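DNA mismatch repair protein MutS (Thermus aquaticus, PDB 1EWQ) takes part in DNA mismatch repair, binding mismatched duplex DNA as a dimer and carrying a weak ATPase activity. Local coordinates at residues 452-455 against 456-459. Numbering follows the deposited sequence.
Sequences VTRP and YYER
The Tyr457 ring lies with one face over the backbone of Arg454, whose CA sits 3.3 Å from the ring centroid in a CH-pi contact. Here strand 449-453, part of a four-stranded antiparallel sheet far from the centre of the chain, runs out into a 3-10 turn whose nearest atom is about 9 Å from the bound DNA. Two i to i+3 bonds wind it: Tyr456 N to Thr453 O at 2.9 Å, and Tyr457 N to Arg454 O at 3.0 Å, nearly straight at 173° yet reaching the oxygen from above its carbonyl plane. Pro455, with no N-H to give, suits the first turn. With CG anti to its carbonyl carbon (chi1 -75°), Tyr457 folds back along the chain, and its CE2 comes over one face of the Arg454 guanidinium, the two planes 59° apart. The arginine is long enough for NE to form a salt bridge with Asp472 and NH2 to bond to Lys471 O. Replacing Tyr457 by alanine would probably uncover Arg454 CA and that guanidinium face, though the arginine's polar bonds could remain. Beta-branched, apolar Val452 suits the buried strand end, its CG1 packing 3.4 Å from Tyr456 CB. Tyr456 turns its ring edge to Thr453, whose short side chain keeps OG1 in the ring plane, 3.5 Å from CD1.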
ATOM      1  N   VAL C 452     -31.739 -48.579   5.254  1.00 30.68           N
ATOM      2  CA  VAL C 452     -31.513 -49.790   6.043  1.00 29.98           C
ATOM      3  C   VAL C 452     -30.031 -50.137   5.959  1.00 29.45           C
ATOM      4  O   VAL C 452     -29.409 -49.987   4.906  1.00 29.10           O
ATOM      5  CB  VAL C 452     -32.332 -50.990   5.496  1.00 30.35           C
ATOM      6  CG1 VAL C 452     -31.953 -52.265   6.239  1.00 30.41           C
ATOM      7  CG2 VAL C 452     -33.831 -50.728   5.653  1.00 30.50           C
ATOM      8  N   THR C 453     -29.467 -50.596   7.069  1.00 29.10           N
ATOM      9  CA  THR C 453     -28.057 -50.985   7.123  1.00 28.54           C
ATOM     10  C   THR C 453     -27.861 -52.435   6.660  1.00 28.56           C
ATOM     11  O   THR C 453     -28.794 -53.242   6.693  1.00 28.33           O
ATOM     12  CB  THR C 453     -27.506 -50.875   8.548  1.00 28.38           C
ATOM     13  OG1 THR C 453     -28.240 -51.760   9.406  1.00 27.47           O
ATOM     14  CG2 THR C 453     -27.631 -49.448   9.056  1.00 28.23           C
ATOM     15  N   ARG C 454     -26.630 -52.743   6.255  1.00 28.64           N
ATOM     16  CA  ARG C 454     -26.244 -54.061   5.768  1.00 28.65           C
ATOM     17  C   ARG C 454     -26.802 -55.255   6.541  1.00 28.46           C
ATOM     18  O   ARG C 454     -27.325 -56.185   5.935  1.00 28.42           O
ATOM     19  CB  ARG C 454     -24.712 -54.168   5.701  1.00 29.25           C
ATOM     20  CG  ARG C 454     -24.199 -55.474   5.084  1.00 29.58           C
ATOM     21  CD  ARG C 454     -22.686 -55.463   4.941  1.00 30.09           C
ATOM     22  NE  ARG C 454     -22.237 -54.528   3.909  1.00 31.06           N
ATOM     23  CZ  ARG C 454     -22.451 -54.687   2.606  1.00 31.01           C
ATOM     24  NH1 ARG C 454     -23.110 -55.747   2.159  1.00 31.21           N
ATOM     25  NH2 ARG C 454     -22.006 -53.781   1.749  1.00 31.32           N
ATOM     26  N   PRO C 455     -26.713 -55.242   7.885  1.00 28.19           N
ATOM     27  CA  PRO C 455     -27.228 -56.360   8.680  1.00 28.02           C
ATOM     28  C   PRO C 455     -28.708 -56.688   8.460  1.00 28.25           C
ATOM     29  O   PRO C 455     -29.178 -57.757   8.865  1.00 28.08           O
ATOM     30  CB  PRO C 455     -26.937 -55.926  10.119  1.00 28.14           C
ATOM     31  CG  PRO C 455     -25.698 -55.105   9.971  1.00 27.82           C
ATOM     32  CD  PRO C 455     -26.030 -54.266   8.754  1.00 28.19           C
ATOM     33  N   TYR C 456     -29.452 -55.785   7.832  1.00 28.27           N
ATOM     34  CA  TYR C 456     -30.861 -56.067   7.593  1.00 28.60           C
ATOM     35  C   TYR C 456     -31.239 -56.143   6.119  1.00 28.57           C
ATOM     36  O   TYR C 456     -32.422 -56.171   5.798  1.00 28.63           O
ATOM     37  CB  TYR C 456     -31.751 -55.031   8.288  1.00 29.29           C
ATOM     38  CG  TYR C 456     -31.580 -54.982   9.790  1.00 30.22           C
ATOM     39  CD1 TYR C 456     -30.592 -54.189  10.375  1.00 30.54           C
ATOM     40  CD2 TYR C 456     -32.389 -55.751  10.629  1.00 30.54           C
ATOM     41  CE1 TYR C 456     -30.417 -54.165  11.756  1.00 31.30           C
ATOM     42  CE2 TYR C 456     -32.222 -55.736  12.014  1.00 31.06           C
ATOM     43  CZ  TYR C 456     -31.236 -54.946  12.570  1.00 31.44           C
ATOM     44  OH  TYR C 456     -31.046 -54.952  13.936  1.00 32.71           O
ATOM     45  N   TYR C 457     -30.252 -56.184   5.224  1.00 28.69           N
ATOM     46  CA  TYR C 457     -30.543 -56.263   3.792  1.00 29.27           C
ATOM     47  C   TYR C 457     -31.500 -57.396   3.383  1.00 29.73           C
ATOM     48  O   TYR C 457     -32.362 -57.188   2.541  1.00 29.96           O
ATOM     49  CB  TYR C 457     -29.247 -56.399   2.973  1.00 29.19           C
ATOM     50  CG  TYR C 457     -28.424 -55.127   2.848  1.00 29.56           C
ATOM     51  CD1 TYR C 457     -28.812 -53.947   3.487  1.00 29.68           C
ATOM     52  CD2 TYR C 457     -27.247 -55.116   2.102  1.00 29.79           C
ATOM     53  CE1 TYR C 457     -28.040 -52.783   3.390  1.00 30.52           C
ATOM     54  CE2 TYR C 457     -26.468 -53.962   1.991  1.00 30.21           C
ATOM     55  CZ  TYR C 457     -26.865 -52.800   2.638  1.00 30.55           C
ATOM     56  OH  TYR C 457     -26.085 -51.671   2.551  1.00 30.65           O
ATOM     57  N   GLU C 458     -31.354 -58.584   3.966  1.00 30.14           N
ATOM     58  CA  GLU C 458     -32.220 -59.718   3.611  1.00 30.93           C
ATOM     59  C   GLU C 458     -33.562 -59.594   4.332  1.00 31.21           C
ATOM     60  O   GLU C 458     -34.426 -60.463   4.230  1.00 30.99           O
ATOM     61  CB  GLU C 458     -31.560 -61.056   4.006  1.00 30.92           C
ATOM     62  CG  GLU C 458     -30.054 -61.143   3.766  1.00 31.40           C
ATOM     63  CD  GLU C 458     -29.495 -62.542   4.011  1.00 31.72           C
ATOM     64  OE1 GLU C 458     -28.289 -62.679   4.279  1.00 32.17           O
ATOM     65  OE2 GLU C 458     -30.261 -63.517   3.923  1.00 32.58           O
ATOM     66  N   ARG C 459     -33.724 -58.489   5.047  1.00 31.85           N
ATOM     67  CA  ARG C 459     -34.923 -58.221   5.825  1.00 33.10           C
ATOM     68  C   ARG C 459     -35.827 -57.175   5.137  1.00 33.82           C
ATOM     69  O   ARG C 459     -36.954 -56.918   5.571  1.00 34.07           O
ATOM     70  CB  ARG C 459     -34.468 -57.735   7.202  1.00 33.29           C
ATOM     71  CG  ARG C 459     -35.169 -58.345   8.381  1.00 33.67           C
ATOM     72  CD  ARG C 459     -35.161 -59.871   8.407  1.00 33.08           C
ATOM     73  NE  ARG C 459     -36.327 -60.297   9.174  1.00 33.26           N
ATOM     74  CZ  ARG C 459     -36.824 -61.527   9.207  1.00 33.81           C
ATOM     75  NH1 ARG C 459     -36.259 -62.507   8.518  1.00 33.43           N
ATOM     76  NH2 ARG C 459     -37.925 -61.764   9.907  1.00 34.39           N
TER